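Putative molybdenum cofactor biosynthesis protein (Corynebacterium diphtheriae, PDB 2G2C) probably takes part in molybdenum cofactor biosynthesis, and as a member of the MoCF_biosynth family may bind molybdopterin. Local coordinates at residues L29-M34 and I146-W150; Y43-S47 and Q68-F72; E53-V59 and K84-A90; L102-I106 and R121-G125; G128-A133 and E162-A166. One frame throughout, in Å; residues are numbered along the deposited sequence. Where two conformers were deposited one is given.

Contact 1: L29-M34 and I146-W150; sequences LLQRLM and ITDTW
L30 faces I146 and L33 faces W150, the second pair with CA atoms 7.5 Å apart, where helix 26-34 runs beside helix 143-153. Over these turns the axes point much the same way, crossing at -26°, and approach to 11.0 Å, a wide spacing that needs bulky side chains to bridge it. W150 spans much of the gap. With its CG anti to the backbone N (chi1 -168°), the indole reaches the neighbouring helix, and L33 CB settles over one face of the five-membered ring, 3.6 Å from its centroid, in a CH-pi contact. The selenomethionine M34 side chain crosses that of W150 at about a right angle, its CG 3.7 Å from W150 CH2. A turn earlier, the branched I146 offers CG2 to three leucines, coming to 3.7 Å from L30 CD2 and also touching L29 CD2 and L33 CD1. T147 lends its methyl CG2 to L29 CD2 (4.0 Å), while its hydroxyl turns back to bond G144 O. L30 and M34 also rest on strand 72-76, and I146 on strand 135-139. Hydrocarbon and indole surfaces thus fill the groove between two helices lying on one sheet, so fit of shape and burial of apolar surface hold the pair together.

Contact 2: Y43-S47 and Q68-F72; sequences YELIS and QGARF
Y43 and F72 form the aromatic half of this contact, I46 with the turn at Q68-A70 the aliphatic half. In the first, CE1 of Y43 comes to 3.7 Å from CD2 of F72. The ring planes stand at 49°, an oblique meeting. F72 has CG anti to its own backbone N (chi1 175°), sending its ring toward Y43; both rings also touch S8 of strand 5-13. M34 packs on both rings, and W150 meets Y43 as well.

The aliphatic contact is made by one methyl. CD1 of I46 lies 3.5 Å from the carbonyl O of Q68 and 4.1 Å from CB of A70, a slender arm meeting a small residue and bare backbone. G69 between them has positive phi and closes helix 55-67 in a Schellman motif; a CB at those angles would press on the carbonyl O of Q68, so glycine suits the place.

Polar links run through water. Q68, extended beyond CG, accepts at OE1 from a water 3.1 Å away that also gives a weak bond to I46 O. A second water, 2.7 Å from S47 OG in one of its two conformers, reaches the same OE1 weakly.

Strands 42-51 and 72-76 are parallel, joined by helix 55-67, with strand 5-13 between them. The contact therefore spans a beta-alpha-beta crossover that skips one strand, a hallmark of Rossmann-like alpha/beta sheets such as the 2-1-3 half of this domain.

Contact 3: E53-V59 and K84-A90; sequences EGYDTVV and KNQTPEA
V58, V59 and Y55 converge on A90, whose single CB is small enough to let two helix starts meet. V58 CG1 and V59 CG2 each lie 3.6 Å from A90 CB. The Y55 ring reaches over from the side: CG is anti to the backbone N (chi1 -172°), A90 CB sits above one face toward the rim, and E89 CB meets the ring edge in its plane at 3.9 Å from CE1. Nearer the helix starts, E53 CB lies against the aliphatic chain of K84, 3.9 Å from its CG, and Q86 CB closes on Y55 N.

One water links the polar groups of the two segments. It accepts from G54 N (2.9 Å) and Q86 N (3.0 Å), both N-cap residues, and donates to E53 OE1 and, at 3.3 Å, to T87 OG1. In this way it serves main-chain N-H groups at the start of both helices.

The next shell fixes these groups. T87 OG1 is hydrogen-bonded to G77 O, D15 takes both the backbone N of E53 and the ammonium of K84, and R121 makes a salt bridge with E89. Helices 55-67 and 87-92 both begin beyond the C-terminal ends of parallel strands, the edge where alpha/beta folds commonly place their binding sites. The neighbouring G77-G80 segment has the GGTG sequence found in molybdopterin-binding relatives, consistent with a cofactor pocket here.

Contact 4: L102-I106 and R121-G125; sequences LEQQI and RGIVG
E103 and V124 join helix 100-109 to strand 124-126, which runs against both its neighbours, 135-139 and 97-98, in the mixed sheet of this alpha/beta, probably molybdopterin-binding, domain. The tight part is the glutamate. Its chain runs extended beyond CG (chi2 173°), long enough to bring OE2 to 2.9 Å from V124 N. The N-H...O angle is a fairly straight 167°, and the donor meets the oxygen on its anti side, 32° out of the carboxylate plane. I123 CB presses close as well, 3.3 Å from OE2. The same oxygen takes a salt bridge from R98 NE, so backbone and guanidinium together fix how the carboxylate is turned, and the positive partner would favour its ionised form.

The apolar flanks are looser. V124 fans its two methyls apart, CG1 lying 4.2 Å from L102 CD1 and CG2 the same distance from I106 CD1, a light touch suited to a beta-branched residue under two longer chains. Both of these also pack on helix 143-153. Toward G122 the carboxylate approaches only loosely and a water makes the polar link; glycine adds no side chain there. This water donates to E103 OE1 at 3.0 Å and to G122 O at 2.8 Å.

Contact 5: G128-A133 and E162-A166; sequences GRDDHA and EGLDA
L164 reaches from the last turn of helix 157-165 into the loop G128-A133, and its CB and two methyls touch several points of that loop. CB lies 3.6 Å from D130 O. CG, anti to the carbonyl carbon (chi1 -65°), directs the fork into the loop. CD2 lies between G128 O, at 3.6 Å, and A133 CB, at 4.1 Å; CD1 faces A133 O. A leucine suits the spot because its forked end lies against backbone atoms at both G128 and A133, yet it offers nothing to G128 O, a buried carbonyl without a polar partner in the model. A133 O, by contrast, accepts from R71 NE.

The loop is the connection of a beta hairpin, linking strand 124-126 to its antiparallel neighbour 135-139. Its shape comes from a type I beta turn, D130 to A133, closed by A133 N to D130 O at 3.0 Å. An Asx turn is laid on top: D130 OD1 accepts from H132 N at 2.9 Å, the donor coming from above the carboxylate plane. An aspartate at this position is short enough to reach the N-H two residues further along.

Beyond the leucine, D165 swings its OD1 to 3.4 Å from D131 CB. The two carboxylates stay apart, and the charge of D165 is met by a salt bridge from R71 NH2, which probably eases the nearness of D131. At the other margin, a water lies between R129 O and G163 O, 2.8 Å from each.

Overall arrangement
Contacts 2, 3 and 4 are nested along the chain inside the long loop closed by contact 1. Contact 1 touches contact 2 where M34 and W150 meet Y43 and F72, and contact 4 through T149 and I106. R71 couples contacts 2 and 5, its NH2 2.8 Å from D165 OD1. R121 couples contacts 3 and 4, its NH1 2.9 Å from E89 OE2. Contacts 3 and 5 lie far apart, centres about 26 Å from each other. A bound sodium ion lies on the contact 3 side, about 6 Å from the N85 side chain and about 9 Å from that of I146, where a cofactor pocket would be expected by family resemblance.

Contact 1: L29-M34 and I146-W150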
# COMPACT_ATOMS: atom_id res chain seq x y z
N LEU A 29 13.30 -2.76 -0.75
CA LEU A 29 12.70 -3.76 -1.63
C LEU A 29 11.65 -3.10 -2.56
O LEU A 29 11.71 -3.25 -3.80
CB LEU A 29 12.11 -4.96 -0.86
CG LEU A 29 11.26 -5.93 -1.69
CD1 LEU A 29 12.04 -6.53 -2.86
CD2 LEU A 29 10.74 -6.99 -0.78
N LEU A 30 10.71 -2.38 -1.96
CA LEU A 30 9.70 -1.64 -2.80
C LEU A 30 10.34 -0.70 -3.82
O LEU A 30 9.86 -0.61 -4.97
CB LEU A 30 8.69 -0.89 -1.93
CG LEU A 30 7.72 -1.85 -1.23
CD1 LEU A 30 7.10 -1.21 0.01
CD2 LEU A 30 6.62 -2.38 -2.22
N GLN A 31 11.40 0.02 -3.41
CA GLN A 31 12.11 0.89 -4.36
C GLN A 31 12.68 0.08 -5.54
O GLN A 31 12.61 0.55 -6.67
CB GLN A 31 13.21 1.66 -3.65
CG GLN A 31 12.65 2.73 -2.72
CD GLN A 31 13.69 3.43 -1.87
OE1 GLN A 31 13.77 4.67 -1.88
NE2 GLN A 31 14.49 2.66 -1.14
N ARG A 32 13.21 -1.12 -5.28
CA ARG A 32 13.70 -1.97 -6.37
C ARG A 32 12.57 -2.45 -7.30
O ARG A 32 12.71 -2.48 -8.54
CB ARG A 32 14.48 -3.19 -5.81
CG ARG A 32 15.78 -2.81 -5.13
CD ARG A 32 16.49 -3.98 -4.48
NE ARG A 32 17.85 -3.52 -4.15
CZ ARG A 32 18.37 -3.39 -2.94
NH1 ARG A 32 17.71 -3.81 -1.86
NH2 ARG A 32 19.61 -2.90 -2.81
N LEU A 33 11.45 -2.82 -6.69
CA LEU A 33 10.30 -3.30 -7.47
C LEU A 33 9.72 -2.18 -8.32
O LEU A 33 9.24 -2.43 -9.45
CB LEU A 33 9.23 -3.93 -6.56
CG LEU A 33 9.76 -5.12 -5.75
CD1 LEU A 33 8.80 -5.51 -4.66
CD2 LEU A 33 10.06 -6.34 -6.66
N MSE A 34 9.79 -0.95 -7.80
CA MSE A 34 9.28 0.22 -8.54
C MSE A 34 10.16 0.67 -9.68
O MSE A 34 9.68 1.24 -10.65
CB MSE A 34 9.06 1.40 -7.60
CG MSE A 34 7.94 1.20 -6.64
SE MSE A 34 7.96 2.65 -5.31
CE MSE A 34 6.16 2.35 -4.64
N ILE A 146 5.41 -9.07 0.16
CA ILE A 146 5.50 -7.88 -0.68
C ILE A 146 5.72 -8.25 -2.15
O ILE A 146 5.13 -7.65 -3.04
CB ILE A 146 6.65 -6.99 -0.18
CG1 ILE A 146 6.24 -6.34 1.14
CG2 ILE A 146 6.98 -5.90 -1.18
CD1 ILE A 146 7.41 -5.77 1.94
N THR A 147 6.62 -9.21 -2.41
CA THR A 147 6.90 -9.56 -3.82
C THR A 147 5.70 -10.23 -4.50
O THR A 147 5.46 -10.03 -5.71
CB THR A 147 8.16 -10.44 -3.99
OG1 THR A 147 7.97 -11.70 -3.37
CG2 THR A 147 9.37 -9.72 -3.37
N ASP A 148 4.94 -11.02 -3.75
CA ASP A 148 3.71 -11.63 -4.27
C ASP A 148 2.62 -10.57 -4.53
O ASP A 148 1.92 -10.62 -5.56
CB ASP A 148 3.19 -12.70 -3.32
CG ASP A 148 3.98 -14.00 -3.40
OD1 ASP A 148 4.69 -14.25 -4.40
OD2 ASP A 148 3.90 -14.77 -2.42
N THR A 149 2.51 -9.61 -3.63
CA THR A 149 1.54 -8.53 -3.86
C THR A 149 1.92 -7.77 -5.11
O THR A 149 1.09 -7.50 -5.98
CB THR A 149 1.50 -7.59 -2.63
OG1 THR A 149 0.91 -8.31 -1.54
CG2 THR A 149 0.73 -6.33 -2.93
N TRP A 150 3.22 -7.42 -5.21
CA TRP A 150 3.71 -6.66 -6.33
C TRP A 150 3.50 -7.39 -7.66
O TRP A 150 3.16 -6.79 -8.68
CB TRP A 150 5.21 -6.34 -6.14
CG TRP A 150 5.62 -5.34 -7.11
CD1 TRP A 150 6.29 -5.56 -8.30
CD2 TRP A 150 5.39 -3.93 -7.04
NE1 TRP A 150 6.51 -4.38 -8.93
CE2 TRP A 150 5.96 -3.36 -8.19
CE3 TRP A 150 4.75 -3.10 -6.10
CZ2 TRP A 150 5.92 -1.98 -8.45
CZ3 TRP A 150 4.72 -1.71 -6.34
CH2 TRP A 150 5.29 -1.18 -7.51

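Contact 2: Y43-S47 and Q68-F72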
# COMPACT_ATOMS: atom_id res chain seq x y z
N TYR A 43 7.35 5.42 -11.26
CA TYR A 43 6.92 5.79 -9.92
C TYR A 43 7.81 6.88 -9.39
O TYR A 43 9.05 6.76 -9.42
CB TYR A 43 6.98 4.59 -8.96
CG TYR A 43 6.09 3.46 -9.34
CD1 TYR A 43 4.76 3.40 -8.89
CD2 TYR A 43 6.55 2.46 -10.17
CE1 TYR A 43 3.93 2.36 -9.27
CE2 TYR A 43 5.73 1.41 -10.55
CZ TYR A 43 4.42 1.37 -10.08
OH TYR A 43 3.58 0.34 -10.43
N GLU A 44 7.20 7.95 -8.90
CA GLU A 44 7.92 9.03 -8.24
C GLU A 44 7.62 8.97 -6.75
O GLU A 44 6.52 9.37 -6.30
CB GLU A 44 7.48 10.40 -8.81
CG GLU A 44 8.28 11.54 -8.21
CD GLU A 44 7.72 12.92 -8.52
OE1 GLU A 44 6.96 13.06 -9.49
OE2 GLU A 44 8.07 13.86 -7.78
N LEU A 45 8.57 8.46 -5.98
CA LEU A 45 8.37 8.33 -4.53
C LEU A 45 8.42 9.69 -3.83
O LEU A 45 9.52 10.26 -3.66
CB LEU A 45 9.39 7.37 -3.91
CG LEU A 45 9.16 7.00 -2.44
CD1 LEU A 45 7.91 6.16 -2.29
CD2 LEU A 45 10.37 6.22 -1.99
N ILE A 46 7.27 10.21 -3.43
CA ILE A 46 7.24 11.53 -2.80
C ILE A 46 7.35 11.50 -1.30
O ILE A 46 7.64 12.51 -0.67
CB ILE A 46 6.01 12.34 -3.27
CG1 ILE A 46 4.73 11.78 -2.64
CG2 ILE A 46 6.01 12.38 -4.82
CD1 ILE A 46 3.49 12.71 -2.80
N SER A 47 7.14 10.31 -0.72
CA SER A 47 7.11 10.14 0.73
C SER A 47 7.42 8.69 1.08
O SER A 47 6.90 7.80 0.42
CB SER A 47 5.71 10.50 1.23
OG SER A 47 5.58 10.28 2.63
N GLN A 68 -0.57 15.20 0.14
CA GLN A 68 0.67 15.58 -0.56
C GLN A 68 0.59 15.25 -2.05
O GLN A 68 1.50 15.60 -2.83
CB GLN A 68 1.87 14.94 0.11
CG GLN A 68 2.03 15.49 1.54
CD GLN A 68 3.31 15.13 2.25
OE1 GLN A 68 4.16 14.39 1.74
NE2 GLN A 68 3.45 15.66 3.48
N GLY A 69 -0.51 14.62 -2.46
CA GLY A 69 -0.74 14.34 -3.87
C GLY A 69 -0.40 12.92 -4.31
O GLY A 69 -0.39 12.63 -5.51
N ALA A 70 -0.09 12.02 -3.36
CA ALA A 70 0.18 10.63 -3.79
C ALA A 70 -1.05 9.99 -4.43
O ALA A 70 -2.18 10.10 -3.91
CB ALA A 70 0.64 9.81 -2.62
N ARG A 71 -0.81 9.37 -5.58
CA ARG A 71 -1.88 8.61 -6.24
C ARG A 71 -1.69 7.09 -6.15
O ARG A 71 -2.55 6.34 -6.55
CB ARG A 71 -2.09 9.07 -7.69
CG ARG A 71 -2.60 10.53 -7.74
CD ARG A 71 -3.10 10.84 -9.13
NE ARG A 71 -4.25 10.02 -9.52
CZ ARG A 71 -4.56 9.70 -10.78
NH1 ARG A 71 -3.82 10.17 -11.81
NH2 ARG A 71 -5.61 8.89 -11.00
N PHE A 72 -0.55 6.66 -5.59
CA PHE A 72 -0.31 5.24 -5.34
C PHE A 72 0.30 5.18 -3.97
O PHE A 72 1.33 5.82 -3.72
CB PHE A 72 0.64 4.64 -6.39
CG PHE A 72 1.01 3.22 -6.09
CD1 PHE A 72 0.02 2.25 -5.94
CD2 PHE A 72 2.33 2.83 -5.92
CE1 PHE A 72 0.35 0.92 -5.64
CE2 PHE A 72 2.65 1.48 -5.61
CZ PHE A 72 1.67 0.54 -5.49
O HOH W 1 7.10 13.83 2.47
O HOH W 2 3.26 11.59 3.15

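Contact 3: E53-V59 and K84-A90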
# COMPACT_ATOMS: atom_id res chain seq x y z
N GLU A 53 2.27 0.40 14.78
CA GLU A 53 0.99 -0.23 14.47
C GLU A 53 -0.18 0.54 15.04
O GLU A 53 -0.07 1.19 16.08
CB GLU A 53 0.95 -1.64 15.03
CG GLU A 53 2.00 -2.45 14.38
CD GLU A 53 1.46 -3.65 13.67
OE1 GLU A 53 0.29 -3.56 13.19
OE2 GLU A 53 2.22 -4.65 13.60
N GLY A 54 -1.33 0.44 14.39
CA GLY A 54 -2.56 0.97 14.97
C GLY A 54 -3.44 1.60 13.91
O GLY A 54 -3.00 1.88 12.79
N TYR A 55 -4.68 1.90 14.27
CA TYR A 55 -5.61 2.57 13.39
C TYR A 55 -5.19 4.04 13.19
O TYR A 55 -5.05 4.52 12.04
CB TYR A 55 -6.99 2.48 14.00
CG TYR A 55 -8.09 2.97 13.10
CD1 TYR A 55 -8.82 2.07 12.28
CD2 TYR A 55 -8.46 4.33 13.08
CE1 TYR A 55 -9.86 2.51 11.47
CE2 TYR A 55 -9.50 4.79 12.29
CZ TYR A 55 -10.21 3.87 11.48
OH TYR A 55 -11.25 4.33 10.68
N ASP A 56 -5.01 4.77 14.28
CA ASP A 56 -4.77 6.20 14.15
C ASP A 56 -3.48 6.53 13.40
O ASP A 56 -3.44 7.47 12.60
CB ASP A 56 -4.78 6.84 15.53
CG ASP A 56 -6.03 6.47 16.34
OD1 ASP A 56 -7.01 7.25 16.30
OD2 ASP A 56 -6.02 5.39 16.98
N THR A 57 -2.43 5.77 13.68
CA THR A 57 -1.14 6.02 13.03
C THR A 57 -1.22 5.77 11.52
O THR A 57 -0.68 6.54 10.70
CB THR A 57 -0.05 5.15 13.62
OG1 THR A 57 -0.52 3.80 13.71
CG2 THR A 57 0.28 5.72 15.01
N VAL A 58 -1.88 4.68 11.13
CA VAL A 58 -2.00 4.39 9.68
C VAL A 58 -2.93 5.40 8.98
O VAL A 58 -2.60 5.94 7.91
CB VAL A 58 -2.41 2.93 9.46
CG1 VAL A 58 -2.67 2.64 7.99
CG2 VAL A 58 -1.34 2.01 10.03
N VAL A 59 -4.07 5.71 9.61
CA VAL A 59 -4.94 6.76 9.06
C VAL A 59 -4.19 8.07 8.84
O VAL A 59 -4.34 8.68 7.78
CB VAL A 59 -6.20 7.04 9.96
CG1 VAL A 59 -6.92 8.35 9.49
CG2 VAL A 59 -7.12 5.86 9.91
N LYS A 84 -3.65 -4.52 17.57
CA LYS A 84 -3.00 -3.35 16.98
C LYS A 84 -2.84 -3.43 15.46
O LYS A 84 -2.47 -2.43 14.83
CB LYS A 84 -1.59 -3.20 17.57
CG LYS A 84 -0.61 -4.38 17.25
CD LYS A 84 0.76 -4.19 17.96
CE LYS A 84 1.78 -5.24 17.52
NZ LYS A 84 3.14 -4.92 18.02
N ASN A 85 -3.14 -4.61 14.89
CA ASN A 85 -3.04 -4.78 13.44
C ASN A 85 -4.29 -4.22 12.78
O ASN A 85 -5.30 -4.93 12.59
CB ASN A 85 -2.95 -6.27 13.07
CG ASN A 85 -1.69 -6.92 13.51
OD1 ASN A 85 -0.65 -6.27 13.70
ND2 ASN A 85 -1.76 -8.21 13.65
N GLN A 86 -4.24 -2.93 12.46
CA GLN A 86 -5.43 -2.20 11.99
C GLN A 86 -5.18 -1.55 10.61
O GLN A 86 -5.91 -0.65 10.20
CB GLN A 86 -5.82 -1.14 13.02
CG GLN A 86 -6.30 -1.66 14.35
CD GLN A 86 -7.64 -2.38 14.28
OE1 GLN A 86 -7.83 -3.46 14.90
NE2 GLN A 86 -8.55 -1.82 13.48
N THR A 87 -4.15 -2.02 9.89
CA THR A 87 -3.92 -1.42 8.58
C THR A 87 -5.13 -1.56 7.64
O THR A 87 -5.51 -0.59 7.01
CB THR A 87 -2.65 -1.95 7.94
OG1 THR A 87 -1.58 -1.68 8.85
CG2 THR A 87 -2.41 -1.32 6.56
N PRO A 88 -5.71 -2.76 7.54
CA PRO A 88 -6.86 -2.92 6.61
C PRO A 88 -8.03 -1.99 7.03
O PRO A 88 -8.69 -1.40 6.16
CB PRO A 88 -7.22 -4.41 6.73
CG PRO A 88 -5.90 -5.03 7.19
CD PRO A 88 -5.41 -4.04 8.21
N GLU A 89 -8.31 -1.92 8.34
CA GLU A 89 -9.43 -1.09 8.83
C GLU A 89 -9.14 0.40 8.52
O GLU A 89 -10.01 1.14 8.02
CB GLU A 89 -9.65 -1.27 10.35
CG GLU A 89 -10.18 -2.68 10.75
CD GLU A 89 -9.12 -3.82 10.82
OE1 GLU A 89 -7.95 -3.67 10.38
OE2 GLU A 89 -9.49 -4.88 11.37
N ALA A 90 -7.92 0.83 8.83
CA ALA A 90 -7.54 2.22 8.56
C ALA A 90 -7.68 2.50 7.04
O ALA A 90 -8.20 3.54 6.60
CB ALA A 90 -6.09 2.50 9.06
O HOH W 3 -1.68 -1.39 12.12

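Contact 4: L102-I106 and R121-G125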
# COMPACT_ATOMS: atom_id res chain seq x y z
N LEU A 102 -8.33 -8.27 -7.31
CA LEU A 102 -6.87 -8.20 -7.13
C LEU A 102 -6.44 -8.83 -5.80
O LEU A 102 -5.44 -9.57 -5.75
CB LEU A 102 -6.39 -6.75 -7.24
CG LEU A 102 -6.59 -6.06 -8.60
CD1 LEU A 102 -6.09 -4.58 -8.61
CD2 LEU A 102 -5.96 -6.84 -9.71
N GLU A 103 -7.17 -8.55 -4.71
CA GLU A 103 -6.92 -9.24 -3.46
C GLU A 103 -6.93 -10.75 -3.62
O GLU A 103 -6.11 -11.46 -3.07
CB GLU A 103 -7.99 -8.88 -2.41
CG GLU A 103 -8.02 -7.37 -2.16
CD GLU A 103 -9.14 -6.90 -1.28
OE1 GLU A 103 -9.82 -7.75 -0.66
OE2 GLU A 103 -9.33 -5.65 -1.21
N GLN A 104 -7.94 -11.23 -4.34
CA GLN A 104 -8.09 -12.66 -4.56
C GLN A 104 -6.92 -13.21 -5.38
O GLN A 104 -6.43 -14.32 -5.07
CB GLN A 104 -9.46 -12.94 -5.21
CG GLN A 104 -10.57 -12.65 -4.21
CD GLN A 104 -11.93 -12.78 -4.83
OE1 GLN A 104 -12.09 -13.50 -5.82
NE2 GLN A 104 -12.92 -12.11 -4.24
N GLN A 105 -6.48 -12.47 -6.40
CA GLN A 105 -5.35 -12.91 -7.24
C GLN A 105 -4.06 -12.97 -6.43
O GLN A 105 -3.24 -13.85 -6.63
CB GLN A 105 -5.17 -11.99 -8.45
CG GLN A 105 -6.24 -12.14 -9.50
CD GLN A 105 -5.86 -11.54 -10.84
OE1 GLN A 105 -6.17 -12.11 -11.91
NE2 GLN A 105 -5.21 -10.37 -10.81
N ILE A 106 -3.90 -12.02 -5.50
CA ILE A 106 -2.69 -12.00 -4.68
C ILE A 106 -2.63 -13.29 -3.85
O ILE A 106 -1.56 -13.90 -3.70
CB ILE A 106 -2.65 -10.76 -3.76
CG1 ILE A 106 -2.37 -9.52 -4.57
CG2 ILE A 106 -1.64 -10.96 -2.62
CD1 ILE A 106 -2.74 -8.22 -3.83
N ARG A 121 -5.16 -9.70 5.89
CA ARG A 121 -6.45 -9.13 5.67
C ARG A 121 -6.25 -7.88 4.83
O ARG A 121 -7.15 -7.05 4.74
CB ARG A 121 -7.02 -8.78 7.01
CG ARG A 121 -7.09 -10.01 7.91
CD ARG A 121 -7.78 -9.67 9.21
NE ARG A 121 -7.05 -8.60 9.89
CZ ARG A 121 -7.50 -7.35 10.04
NH1 ARG A 121 -8.68 -6.99 9.53
NH2 ARG A 121 -6.73 -6.46 10.67
N GLY A 122 -5.07 -7.74 4.21
CA GLY A 122 -4.76 -6.51 3.46
C GLY A 122 -5.73 -6.30 2.33
O GLY A 122 -6.11 -7.27 1.66
N ILE A 123 -6.15 -5.03 2.14
CA ILE A 123 -7.07 -4.72 1.05
C ILE A 123 -6.40 -3.93 -0.08
O ILE A 123 -5.28 -3.42 0.07
CB ILE A 123 -8.39 -4.06 1.55
CG1 ILE A 123 -8.07 -2.72 2.20
CG2 ILE A 123 -9.12 -5.03 2.48
CD1 ILE A 123 -9.33 -1.91 2.51
N VAL A 124 -7.11 -3.85 -1.21
CA VAL A 124 -6.71 -3.03 -2.35
C VAL A 124 -7.92 -2.25 -2.78
O VAL A 124 -9.01 -2.80 -2.88
CB VAL A 124 -6.25 -3.88 -3.58
CG1 VAL A 124 -5.84 -2.99 -4.75
CG2 VAL A 124 -5.07 -4.80 -3.16
N GLY A 125 -7.75 -0.96 -3.04
CA GLY A 125 -8.91 -0.20 -3.52
C GLY A 125 -8.53 1.16 -4.01
O GLY A 125 -7.36 1.57 -3.84
O HOH W 4 -8.13 -9.16 1.37

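Contact 5: G128-A133 and E162-A166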
# COMPACT_ATOMS: atom_id res chain seq x y z
N GLY A 128 -11.46 7.05 -5.25
CA GLY A 128 -12.41 7.79 -6.10
C GLY A 128 -12.40 7.17 -7.47
O GLY A 128 -11.77 6.11 -7.68
N ARG A 129 -13.03 7.85 -8.42
CA ARG A 129 -13.17 7.29 -9.75
C ARG A 129 -12.63 8.14 -10.90
O ARG A 129 -12.85 7.82 -12.07
CB ARG A 129 -14.56 6.67 -9.98
CG ARG A 129 -14.90 5.56 -8.96
CD ARG A 129 -14.11 4.25 -9.21
NE ARG A 129 -14.65 3.58 -10.41
CZ ARG A 129 -15.74 2.80 -10.42
NH1 ARG A 129 -16.38 2.52 -9.28
NH2 ARG A 129 -16.19 2.31 -11.59
N ASP A 130 -11.86 9.16 -10.55
CA ASP A 130 -11.44 10.16 -11.51
C ASP A 130 -9.94 10.33 -11.44
O ASP A 130 -9.24 9.57 -10.72
CB ASP A 130 -12.17 11.49 -11.29
CG ASP A 130 -11.88 12.13 -9.94
OD1 ASP A 130 -10.84 11.89 -9.28
OD2 ASP A 130 -12.74 12.95 -9.55
N ASP A 131 -9.44 11.36 -12.13
CA ASP A 131 -7.98 11.53 -12.28
C ASP A 131 -7.27 12.13 -11.06
O ASP A 131 -6.04 12.44 -11.09
CB ASP A 131 -7.62 12.22 -13.60
CG ASP A 131 -8.05 13.66 -13.68
OD1 ASP A 131 -8.62 14.18 -12.70
OD2 ASP A 131 -7.80 14.27 -14.75
N HIS A 132 -8.05 12.31 -9.98
CA HIS A 132 -7.49 12.69 -8.69
C HIS A 132 -7.44 11.50 -7.73
O HIS A 132 -6.85 11.61 -6.65
CB HIS A 132 -8.28 13.82 -8.08
CG HIS A 132 -7.96 15.16 -8.68
ND1 HIS A 132 -7.92 16.33 -7.94
CD2 HIS A 132 -7.62 15.50 -9.95
CE1 HIS A 132 -7.59 17.33 -8.74
NE2 HIS A 132 -7.41 16.85 -9.96
N ALA A 133 -8.06 10.39 -8.12
CA ALA A 133 -8.20 9.24 -7.20
C ALA A 133 -6.85 8.54 -7.02
O ALA A 133 -6.05 8.55 -7.95
CB ALA A 133 -9.24 8.25 -7.72
N GLU A 162 -5.12 4.23 -16.36
CA GLU A 162 -5.79 4.57 -17.60
C GLU A 162 -7.31 4.69 -17.36
O GLU A 162 -7.95 5.61 -17.89
CB GLU A 162 -5.52 3.55 -18.71
CG GLU A 162 -6.16 3.89 -20.05
CD GLU A 162 -5.60 3.04 -21.17
OE1 GLU A 162 -6.03 3.24 -22.34
OE2 GLU A 162 -4.73 2.18 -20.88
N GLY A 163 -7.89 3.75 -16.60
CA GLY A 163 -9.31 3.80 -16.24
C GLY A 163 -9.66 5.03 -15.41
O GLY A 163 -10.65 5.74 -15.71
N LEU A 164 -8.88 5.31 -14.38
CA LEU A 164 -9.20 6.45 -13.52
C LEU A 164 -9.08 7.74 -14.28
O LEU A 164 -9.84 8.70 -14.03
CB LEU A 164 -8.29 6.51 -12.29
CG LEU A 164 -8.41 5.35 -11.29
CD1 LEU A 164 -7.33 5.41 -10.20
CD2 LEU A 164 -9.80 5.40 -10.64
N ASP A 165 -8.13 7.79 -15.20
CA ASP A 165 -7.80 9.06 -15.89
C ASP A 165 -8.61 9.33 -17.16
O ASP A 165 -8.43 10.39 -17.79
CB ASP A 165 -6.29 9.14 -16.17
CG ASP A 165 -5.45 9.27 -14.88
OD1 ASP A 165 -6.02 9.20 -13.77
OD2 ASP A 165 -4.22 9.40 -15.02
N ALA A 166 -9.48 8.40 -17.54
CA ALA A 166 -10.21 8.47 -18.81
C ALA A 166 -10.97 9.80 -18.96
O ALA A 166 -11.61 10.27 -18.01
CB ALA A 166 -11.17 7.29 -18.93
O HOH W 5 -12.75 7.32 -14.86